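Local coordinates for protein putative oxidoreductase (Thermus thermophilus, PDB 2ISM) that is a putative oxidoreductase folded as a six-bladed beta-propeller that carries a bound calcium ion, at residues Pro33-Phe38 / Leu45-Pro50; Gly143-Leu148 / Ile171-Pro176; Leu317-Val322 / Tyr329-Asn334. One frame throughout, in Å; residues are numbered along the deposited sequence.

The chain forms a beta-propeller of six four-stranded antiparallel sheets. Near its N terminus strand 23-27 joins the last sheet; contact 1 then closes the hairpin of strands 33-38 and 44-48 in the next blade. Contact 2 closes a longer loop of 22 residues, binding the start of strand 148-151 to the end of strand 170-174. Contact 3, late in the chain, closes the hairpin of strands 317-322 and 328-332 in the blade that strand 23-27 completes. The three follow in series, with no nesting or crossing. Contacts 1 and 3 touch where the first and last blades meet (P33 O to T331 OG1, 2.9 Å); contact 2 stands apart, its centre about 20 Å from that of contact 1.

Contact 1 (Pro33-Phe38 / Leu45-Pro50); sequences PWALAF and LIAERP
P33 packs against I46 at the start of the hairpin, its ring atom CB lying 3.7 Å from I46 CG2. I46 CG1 is anti to the carbonyl carbon (chi1 -51°), which leaves CG2 anti to the backbone N and against the proline. CG2 also borders L36 CD2, whose closer partner is CG1. W34 N donates to A47 O at 2.8 Å, and the same oxygen also receives a CA-H contact from P33. The indole of W34 reaches R49 just past the end of the partner strand. CD1 meets the arginine CD obliquely, and the indole and guanidinium planes lie 38° apart. One water joins the two groups, accepting from W34 NE1 at 2.9 Å and from R49 NH1 at 2.9 Å, in the plane of each. The arginine chain bends at chi3 (63°) to bring NH1 to that water, while NH2 is held by D336 O.

These strands are the first two of a four-stranded propeller blade, continued by strands 52-57 and 60-66, and their alternating side chains pack against the blades before and after it.

A35 O accepts from A47 N at 3.0 Å; A35 N is buried without a partner in the model. L36 returns to the P33 side of the sheet. Its CD2 lies 3.9 Å from I46 CG1, the two side chains running side by side, and its amide is bonded to the carboxylate of E319 in the adjoining blade. A37 and L45 exchange two backbone hydrogen bonds, the shorter from L45 N to A37 O at 2.7 Å. On the opposite side of the sheet from L36, A37 CB packs 3.8 Å from L45 CB, and the L45 side chain goes on to touch L80 and L82 of strand 77-82.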
loop_
_atom_site.group_PDB
_atom_site.type_symbol
_atom_site.label_atom_id
_atom_site.label_comp_id
_atom_site.label_asym_id
_atom_site.label_seq_id
_atom_site.Cartn_x
_atom_site.Cartn_y
_atom_site.Cartn_z
ATOM N N PRO B 33 -15.113 19.575 0.650
ATOM C CA PRO B 33 -15.183 18.441 -0.282
ATOM C C PRO B 33 -15.558 17.215 0.550
ATOM O O PRO B 33 -14.728 16.635 1.252
ATOM C CB PRO B 33 -13.767 18.373 -0.854
ATOM C CG PRO B 33 -12.922 18.979 0.228
ATOM C CD PRO B 33 -13.757 20.147 0.681
ATOM N N TRP B 34 -16.825 16.833 0.453
ATOM C CA TRP B 34 -17.390 15.738 1.234
ATOM C C TRP B 34 -17.085 14.328 0.753
ATOM O O TRP B 34 -16.934 13.413 1.567
ATOM C CB TRP B 34 -18.908 15.916 1.295
ATOM C CG TRP B 34 -19.509 15.693 2.643
ATOM C CD1 TRP B 34 -19.688 16.625 3.630
ATOM C CD2 TRP B 34 -20.026 14.462 3.155
ATOM N NE1 TRP B 34 -20.287 16.046 4.725
ATOM C CE2 TRP B 34 -20.506 14.720 4.460
ATOM C CE3 TRP B 34 -20.132 13.162 2.636
ATOM C CZ2 TRP B 34 -21.085 13.725 5.256
ATOM C CZ3 TRP B 34 -20.711 12.170 3.431
ATOM C CH2 TRP B 34 -21.180 12.462 4.725
ATOM N N ALA B 35 -17.027 14.150 -0.563
ATOM C CA ALA B 35 -16.779 12.837 -1.151
ATOM C C ALA B 35 -16.063 12.938 -2.489
ATOM O O ALA B 35 -16.153 13.957 -3.178
ATOM C CB ALA B 35 -18.105 12.100 -1.335
ATOM N N LEU B 36 -15.361 11.865 -2.845
ATOM C CA LEU B 36 -14.620 11.781 -4.094
ATOM C C LEU B 36 -15.102 10.593 -4.908
ATOM O O LEU B 36 -15.535 9.587 -4.352
ATOM C CB LEU B 36 -13.123 11.588 -3.820
ATOM C CG LEU B 36 -12.391 12.675 -3.039
ATOM C CD1 LEU B 36 -10.949 12.239 -2.803
ATOM C CD2 LEU B 36 -12.439 13.985 -3.817
ATOM N N ALA B 37 -15.021 10.725 -6.229
ATOM C CA ALA B 37 -15.400 9.661 -7.155
ATOM C C ALA B 37 -14.345 9.684 -8.251
ATOM O O ALA B 37 -14.057 10.735 -8.817
ATOM C CB ALA B 37 -16.781 9.922 -7.747
ATOM N N PHE B 38 -13.764 8.528 -8.542
ATOM C CA PHE B 38 -12.721 8.435 -9.554
ATOM C C PHE B 38 -13.285 7.914 -10.867
ATOM O O PHE B 38 -13.774 6.789 -10.940
ATOM C CB PHE B 38 -11.604 7.517 -9.048
ATOM C CG PHE B 38 -10.971 7.990 -7.764
ATOM C CD1 PHE B 38 -9.936 8.919 -7.784
ATOM C CD2 PHE B 38 -11.434 7.530 -6.533
ATOM C CE1 PHE B 38 -9.370 9.388 -6.596
ATOM C CE2 PHE B 38 -10.877 7.993 -5.340
ATOM C CZ PHE B 38 -9.842 8.924 -5.375
ATOM N N LEU B 45 -14.380 13.341 -9.580
ATOM C CA LEU B 45 -15.542 14.125 -9.188
ATOM C C LEU B 45 -15.412 14.453 -7.703
ATOM O O LEU B 45 -15.035 13.606 -6.891
ATOM C CB LEU B 45 -16.837 13.348 -9.452
ATOM C CG LEU B 45 -17.129 13.011 -10.916
ATOM C CD1 LEU B 45 -18.442 12.239 -11.019
ATOM C CD2 LEU B 45 -17.208 14.299 -11.730
ATOM N N ILE B 46 -15.716 15.694 -7.355
ATOM C CA ILE B 46 -15.610 16.154 -5.982
ATOM C C ILE B 46 -16.925 16.796 -5.568
ATOM O O ILE B 46 -17.364 17.758 -6.191
ATOM C CB ILE B 46 -14.513 17.228 -5.843
ATOM C CG1 ILE B 46 -13.209 16.737 -6.473
ATOM C CG2 ILE B 46 -14.310 17.573 -4.374
ATOM C CD1 ILE B 46 -12.161 17.838 -6.646
ATOM N N ALA B 47 -17.549 16.265 -4.523
ATOM C CA ALA B 47 -18.804 16.829 -4.042
ATOM C C ALA B 47 -18.533 17.889 -2.979
ATOM O O ALA B 47 -17.945 17.592 -1.942
ATOM C CB ALA B 47 -19.690 15.724 -3.467
ATOM N N GLU B 48 -18.950 19.125 -3.248
ATOM C CA GLU B 48 -18.786 20.223 -2.295
ATOM C C GLU B 48 -20.131 20.380 -1.593
ATOM O O GLU B 48 -21.164 20.491 -2.246
ATOM C CB GLU B 48 -18.422 21.519 -3.016
ATOM C CG GLU B 48 -16.982 21.581 -3.502
ATOM C CD GLU B 48 -16.669 22.908 -4.165
ATOM O OE1 GLU B 48 -17.148 23.129 -5.294
ATOM O OE2 GLU B 48 -15.963 23.737 -3.552
ATOM N N ARG B 49 -20.115 20.403 -0.266
ATOM C CA ARG B 49 -21.351 20.491 0.504
ATOM C C ARG B 49 -22.346 21.584 0.103
ATOM O O ARG B 49 -23.559 21.395 0.238
ATOM C CB ARG B 49 -21.029 20.591 1.996
ATOM C CG ARG B 49 -22.204 20.195 2.891
ATOM C CD ARG B 49 -21.788 20.101 4.348
ATOM N NE ARG B 49 -21.341 21.385 4.878
ATOM C CZ ARG B 49 -20.934 21.572 6.131
ATOM N NH1 ARG B 49 -20.912 20.554 6.984
ATOM N NH2 ARG B 49 -20.567 22.780 6.535
ATOM N N PRO B 50 -21.857 22.746 -0.376
ATOM C CA PRO B 50 -22.774 23.822 -0.780
ATOM C C PRO B 50 -23.657 23.454 -1.977
ATOM O O PRO B 50 -24.541 24.223 -2.356
ATOM C CB PRO B 50 -21.829 24.980 -1.096
ATOM C CG PRO B 50 -20.712 24.755 -0.131
ATOM C CD PRO B 50 -20.484 23.263 -0.249
HETATM O O HOH W 1 -21.324 17.703 6.836
#

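Contact 2 (Gly143-Leu148 / Ile171-Pro176)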
loop_
_atom_site.group_PDB
_atom_site.type_symbol
_atom_site.label_atom_id
_atom_site.label_comp_id
_atom_site.label_asym_id
_atom_site.label_seq_id
_atom_site.Cartn_x
_atom_site.Cartn_y
_atom_site.Cartn_z
ATOM N N GLY B 143 -20.994 -1.563 -2.455
ATOM C CA GLY B 143 -20.137 -2.583 -1.876
ATOM C C GLY B 143 -19.722 -3.687 -2.827
ATOM O O GLY B 143 -20.068 -3.659 -4.011
ATOM N N PRO B 144 -18.967 -4.679 -2.328
ATOM C CA PRO B 144 -18.485 -5.818 -3.118
ATOM C C PRO B 144 -19.633 -6.608 -3.733
ATOM O O PRO B 144 -19.451 -7.315 -4.724
ATOM C CB PRO B 144 -17.719 -6.653 -2.091
ATOM C CG PRO B 144 -17.228 -5.637 -1.116
ATOM C CD PRO B 144 -18.421 -4.724 -0.960
ATOM N N ASP B 145 -20.812 -6.494 -3.128
ATOM C CA ASP B 145 -21.990 -7.202 -3.606
ATOM C C ASP B 145 -22.734 -6.407 -4.675
ATOM O O ASP B 145 -23.774 -6.839 -5.164
ATOM C CB ASP B 145 -22.936 -7.512 -2.438
ATOM C CG ASP B 145 -23.309 -6.270 -1.637
ATOM O OD1 ASP B 145 -23.007 -5.143 -2.089
ATOM O OD2 ASP B 145 -23.911 -6.426 -0.555
ATOM N N GLY B 146 -22.196 -5.246 -5.032
ATOM C CA GLY B 146 -22.820 -4.418 -6.050
ATOM C C GLY B 146 -24.035 -3.641 -5.573
ATOM O O GLY B 146 -24.736 -3.021 -6.375
ATOM N N MET B 147 -24.291 -3.664 -4.269
ATOM C CA MET B 147 -25.442 -2.960 -3.716
ATOM C C MET B 147 -25.064 -1.582 -3.189
ATOM O O MET B 147 -23.910 -1.334 -2.846
ATOM C CB MET B 147 -26.079 -3.791 -2.598
ATOM C CG MET B 147 -26.494 -5.185 -3.063
ATOM S SD MET B 147 -27.736 -5.120 -4.382
ATOM C CE MET B 147 -28.952 -6.139 -3.739
ATOM N N LEU B 148 -26.050 -0.694 -3.125
ATOM C CA LEU B 148 -25.831 0.667 -2.645
ATOM C C LEU B 148 -26.065 0.793 -1.143
ATOM O O LEU B 148 -27.169 0.562 -0.656
ATOM C CB LEU B 148 -26.758 1.637 -3.384
ATOM C CG LEU B 148 -26.721 3.091 -2.896
ATOM C CD1 LEU B 148 -25.317 3.650 -3.040
ATOM C CD2 LEU B 148 -27.715 3.926 -3.695
ATOM N N ILE B 171 -28.131 2.289 8.436
ATOM C CA ILE B 171 -27.258 2.048 7.305
ATOM C C ILE B 171 -28.253 1.289 6.437
ATOM O O ILE B 171 -28.821 0.276 6.863
ATOM C CB ILE B 171 -26.037 1.157 7.615
ATOM C CG1 ILE B 171 -24.993 1.963 8.394
ATOM C CG2 ILE B 171 -25.409 0.675 6.304
ATOM C CD1 ILE B 171 -23.702 1.197 8.676
ATOM N N LEU B 172 -28.507 1.809 5.243
ATOM C CA LEU B 172 -29.458 1.192 4.336
ATOM C C LEU B 172 -28.727 0.474 3.218
ATOM O O LEU B 172 -27.583 0.802 2.911
ATOM C CB LEU B 172 -30.369 2.271 3.733
ATOM C CG LEU B 172 -30.906 3.335 4.705
ATOM C CD1 LEU B 172 -31.630 4.429 3.926
ATOM C CD2 LEU B 172 -31.834 2.689 5.716
ATOM N N ARG B 173 -29.387 -0.512 2.616
ATOM C CA ARG B 173 -28.795 -1.239 1.499
ATOM C C ARG B 173 -29.850 -1.393 0.410
ATOM O O ARG B 173 -30.919 -1.962 0.636
ATOM C CB ARG B 173 -28.287 -2.615 1.920
ATOM C CG ARG B 173 -27.448 -3.262 0.829
ATOM C CD ARG B 173 -26.944 -4.631 1.227
ATOM N NE ARG B 173 -28.037 -5.579 1.366
ATOM C CZ ARG B 173 -27.922 -6.879 1.128
ATOM N NH1 ARG B 173 -26.762 -7.380 0.737
ATOM N NH2 ARG B 173 -28.967 -7.679 1.284
ATOM N N LEU B 174 -29.537 -0.878 -0.770
ATOM C CA LEU B 174 -30.465 -0.902 -1.889
ATOM C C LEU B 174 -29.822 -1.467 -3.149
ATOM O O LEU B 174 -28.611 -1.635 -3.215
ATOM C CB LEU B 174 -30.909 0.528 -2.193
ATOM C CG LEU B 174 -31.163 1.506 -1.043
ATOM C CD1 LEU B 174 -31.297 2.916 -1.611
ATOM C CD2 LEU B 174 -32.417 1.110 -0.277
ATOM N N THR B 175 -30.644 -1.754 -4.152
ATOM C CA THR B 175 -30.115 -2.219 -5.424
ATOM C C THR B 175 -29.786 -0.882 -6.087
ATOM O O THR B 175 -30.235 0.169 -5.618
ATOM C CB THR B 175 -31.179 -2.923 -6.279
ATOM O OG1 THR B 175 -32.207 -1.984 -6.623
ATOM C CG2 THR B 175 -31.785 -4.099 -5.522
ATOM N N PRO B 176 -28.999 -0.893 -7.168
ATOM C CA PRO B 176 -28.670 0.376 -7.825
ATOM C C PRO B 176 -29.911 1.126 -8.314
ATOM O O PRO B 176 -29.858 2.326 -8.567
ATOM C CB PRO B 176 -27.763 -0.061 -8.969
ATOM C CG PRO B 176 -27.049 -1.246 -8.375
ATOM C CD PRO B 176 -28.187 -1.994 -7.715
#
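L148 and L174 form an antiparallel hydrogen-bonded pair, with L148 N to L174 O at 2.7 Å and L174 N to L148 O at 2.8 Å, from which the loop 143-147 turns away. Ahead of that pair, D145 does two jobs. Its CG stands between the backbone N and the carbonyl carbon (chi1 54°), which puts OD1 within 2.9 Å of M147 N; the amide meets that oxygen from above the carboxylate plane, making an Asx turn. OD2 meets R173 NH1 at 3.3 Å in a long salt bridge. The oxygen lies close to the guanidinium plane but is met on its anti side, well out of the carboxylate plane, the two flat groups being 46° apart. Y149 OH also bonds OD2, and two partners thus steady the exposed carboxylate.

M147 packs on the partner strand. Its CB sits 3.4 Å from L174 O and 3.7 Å from R173 CG, and the bent chain then runs alongside T175, where CE meets CG2 at 3.9 Å. P176 rests against the turn, its CG 3.5 Å from G146 O. The L148 and L174 side chains share the buried side of the sheet, making a looser methyl contact.

G143 to G146 is a type I turn ending on G146, whose positive phi makes the G1 bulge; with the bonds G146 N to G143 O and G143 N to M147 O this is a 3:5 hairpin. It links strands 140-142 and 148-151 of one propeller blade, and strand 170-174 pairs with 148-151 as the third strand.

Contact 3 (Leu317-Val322 / Tyr329-Asn334)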
loop_
_atom_site.group_PDB
_atom_site.type_symbol
_atom_site.label_atom_id
_atom_site.label_comp_id
_atom_site.label_asym_id
_atom_site.label_seq_id
_atom_site.Cartn_x
_atom_site.Cartn_y
_atom_site.Cartn_z
ATOM N N LEU B 317 -9.951 16.584 8.702
ATOM C CA LEU B 317 -9.971 15.661 7.568
ATOM C C LEU B 317 -11.239 14.820 7.439
ATOM O O LEU B 317 -11.572 14.056 8.345
ATOM C CB LEU B 317 -8.869 14.607 7.720
ATOM C CG LEU B 317 -7.447 15.157 7.928
ATOM C CD1 LEU B 317 -6.445 14.011 7.915
ATOM C CD2 LEU B 317 -7.108 16.162 6.830
ATOM N N ARG B 318 -11.942 14.956 6.316
ATOM C CA ARG B 318 -13.191 14.221 6.122
ATOM C C ARG B 318 -13.386 13.015 5.201
ATOM O O ARG B 318 -13.940 11.997 5.618
ATOM C CB ARG B 318 -14.164 15.277 5.580
ATOM C CG ARG B 318 -15.623 14.843 5.593
ATOM C CD ARG B 318 -16.548 15.983 5.175
ATOM N NE ARG B 318 -16.746 16.986 6.224
ATOM C CZ ARG B 318 -17.560 16.836 7.266
ATOM N NH1 ARG B 318 -18.255 15.718 7.410
ATOM N NH2 ARG B 318 -17.698 17.813 8.156
ATOM N N GLU B 319 -12.936 13.128 3.955
ATOM C CA GLU B 319 -13.076 12.033 2.998
ATOM C C GLU B 319 -11.727 11.313 2.968
ATOM O O GLU B 319 -10.682 11.913 3.210
ATOM C CB GLU B 319 -13.425 12.522 1.582
ATOM C CG GLU B 319 -13.228 11.478 0.464
ATOM C CD GLU B 319 -14.226 10.327 0.520
ATOM O OE1 GLU B 319 -14.309 9.657 1.569
ATOM O OE2 GLU B 319 -14.925 10.088 -0.493
ATOM N N VAL B 320 -11.768 10.016 2.689
ATOM C CA VAL B 320 -10.563 9.205 2.574
ATOM C C VAL B 320 -10.909 7.981 1.734
ATOM O O VAL B 320 -11.786 7.193 2.091
ATOM C CB VAL B 320 -10.000 8.777 3.964
ATOM C CG1 VAL B 320 -11.086 8.166 4.817
ATOM C CG2 VAL B 320 -8.855 7.788 3.776
ATOM N N GLN B 321 -10.230 7.848 0.600
ATOM C CA GLN B 321 -10.465 6.741 -0.318
ATOM C C GLN B 321 -9.200 6.337 -1.041
ATOM O O GLN B 321 -8.331 7.167 -1.305
ATOM C CB GLN B 321 -11.488 7.122 -1.387
ATOM C CG GLN B 321 -12.935 7.045 -0.977
ATOM C CD GLN B 321 -13.838 6.876 -2.181
ATOM O OE1 GLN B 321 -13.899 5.801 -2.778
ATOM N NE2 GLN B 321 -14.529 7.946 -2.558
ATOM N N VAL B 322 -9.112 5.059 -1.379
ATOM C CA VAL B 322 -7.961 4.556 -2.112
ATOM C C VAL B 322 -8.272 4.796 -3.583
ATOM O O VAL B 322 -9.333 4.405 -4.063
ATOM C CB VAL B 322 -7.759 3.046 -1.875
ATOM C CG1 VAL B 322 -6.536 2.559 -2.647
ATOM C CG2 VAL B 322 -7.591 2.775 -0.393
ATOM N N TYR B 329 -6.301 8.926 -1.006
ATOM C CA TYR B 329 -6.769 10.302 -1.157
ATOM C C TYR B 329 -7.524 10.755 0.082
ATOM O O TYR B 329 -8.322 10.007 0.644
ATOM C CB TYR B 329 -7.675 10.412 -2.387
ATOM C CG TYR B 329 -6.927 10.355 -3.699
ATOM C CD1 TYR B 329 -6.660 11.521 -4.417
ATOM C CD2 TYR B 329 -6.463 9.144 -4.211
ATOM C CE1 TYR B 329 -5.950 11.486 -5.609
ATOM C CE2 TYR B 329 -5.746 9.097 -5.406
ATOM C CZ TYR B 329 -5.495 10.273 -6.099
ATOM O OH TYR B 329 -4.792 10.242 -7.283
ATOM N N VAL B 330 -7.268 11.985 0.509
ATOM C CA VAL B 330 -7.929 12.535 1.682
ATOM C C VAL B 330 -8.346 13.972 1.390
ATOM O O VAL B 330 -7.692 14.658 0.605
ATOM C CB VAL B 330 -6.981 12.517 2.902
ATOM C CG1 VAL B 330 -7.645 13.178 4.092
ATOM C CG2 VAL B 330 -6.603 11.074 3.244
ATOM N N THR B 331 -9.443 14.419 1.994
ATOM C CA THR B 331 -9.890 15.796 1.795
ATOM C C THR B 331 -9.938 16.513 3.137
ATOM O O THR B 331 -10.106 15.881 4.183
ATOM C CB THR B 331 -11.291 15.877 1.148
ATOM O OG1 THR B 331 -12.284 15.411 2.075
ATOM C CG2 THR B 331 -11.337 15.041 -0.124
ATOM N N THR B 332 -9.778 17.832 3.108
ATOM C CA THR B 332 -9.813 18.623 4.329
ATOM C C THR B 332 -11.201 19.240 4.489
ATOM O O THR B 332 -11.940 19.412 3.513
ATOM C CB THR B 332 -8.745 19.731 4.313
ATOM O OG1 THR B 332 -8.991 20.614 3.219
ATOM C CG2 THR B 332 -7.355 19.127 4.152
ATOM N N SER B 333 -11.555 19.566 5.727
ATOM C CA SER B 333 -12.873 20.116 6.010
ATOM C C SER B 333 -12.875 21.445 6.747
ATOM O O SER B 333 -13.905 21.874 7.275
ATOM C CB SER B 333 -13.730 19.026 6.657
ATOM O OG SER B 333 -15.098 19.377 6.684
ATOM N N ASN B 334 -11.715 22.090 6.771
ATOM C CA ASN B 334 -11.538 23.371 7.449
ATOM C C ASN B 334 -12.558 24.477 7.238
ATOM O O ASN B 334 -12.665 25.392 8.055
ATOM C CB ASN B 334 -10.140 23.895 7.132
ATOM C CG ASN B 334 -9.067 22.891 7.477
ATOM O OD1 ASN B 334 -8.169 22.614 6.679
ATOM N ND2 ASN B 334 -9.156 22.337 8.674
#
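T331 OG1 has two partners: E319 N donates to it at 3.0 Å, and it bonds P33 O of the adjoining blade. Its position between the backbone N and the carbonyl carbon (chi1 69°) brings the hydroxyl to the E319 amide at a beta bulge, where the register slips by one residue. Within the bulge T331 faces two residues: R318 N bonds T331 O, and T331 N bonds E319 O. The E319 chain, bent at chi2 (69°), curls back so that OE1 accepts V320 N at 2.8 Å, while OE2 takes Q321 NE2 at 3.0 Å. R318 NE bonds S333 OG at 2.9 Å within the guanidinium plane, and D336 binds both side chains. The L317, V320, V330 and T332 face packs mainly through methyl groups: V320 CG2 lies 4.0 Å from V330 CG2, and L317 CD2 lies 4.0 Å from T332 CG2; T332 OG1 bonds D346. The bond from Y329 N to Q321 O, 2.7 Å, holds the far end. Strand 328-332 continues the blade into strand 348-351, whereas strand 317-322 is outermost and meets the flanking blades, V320 touching strand 270-276 and R318 touching W34 of strand 33-38.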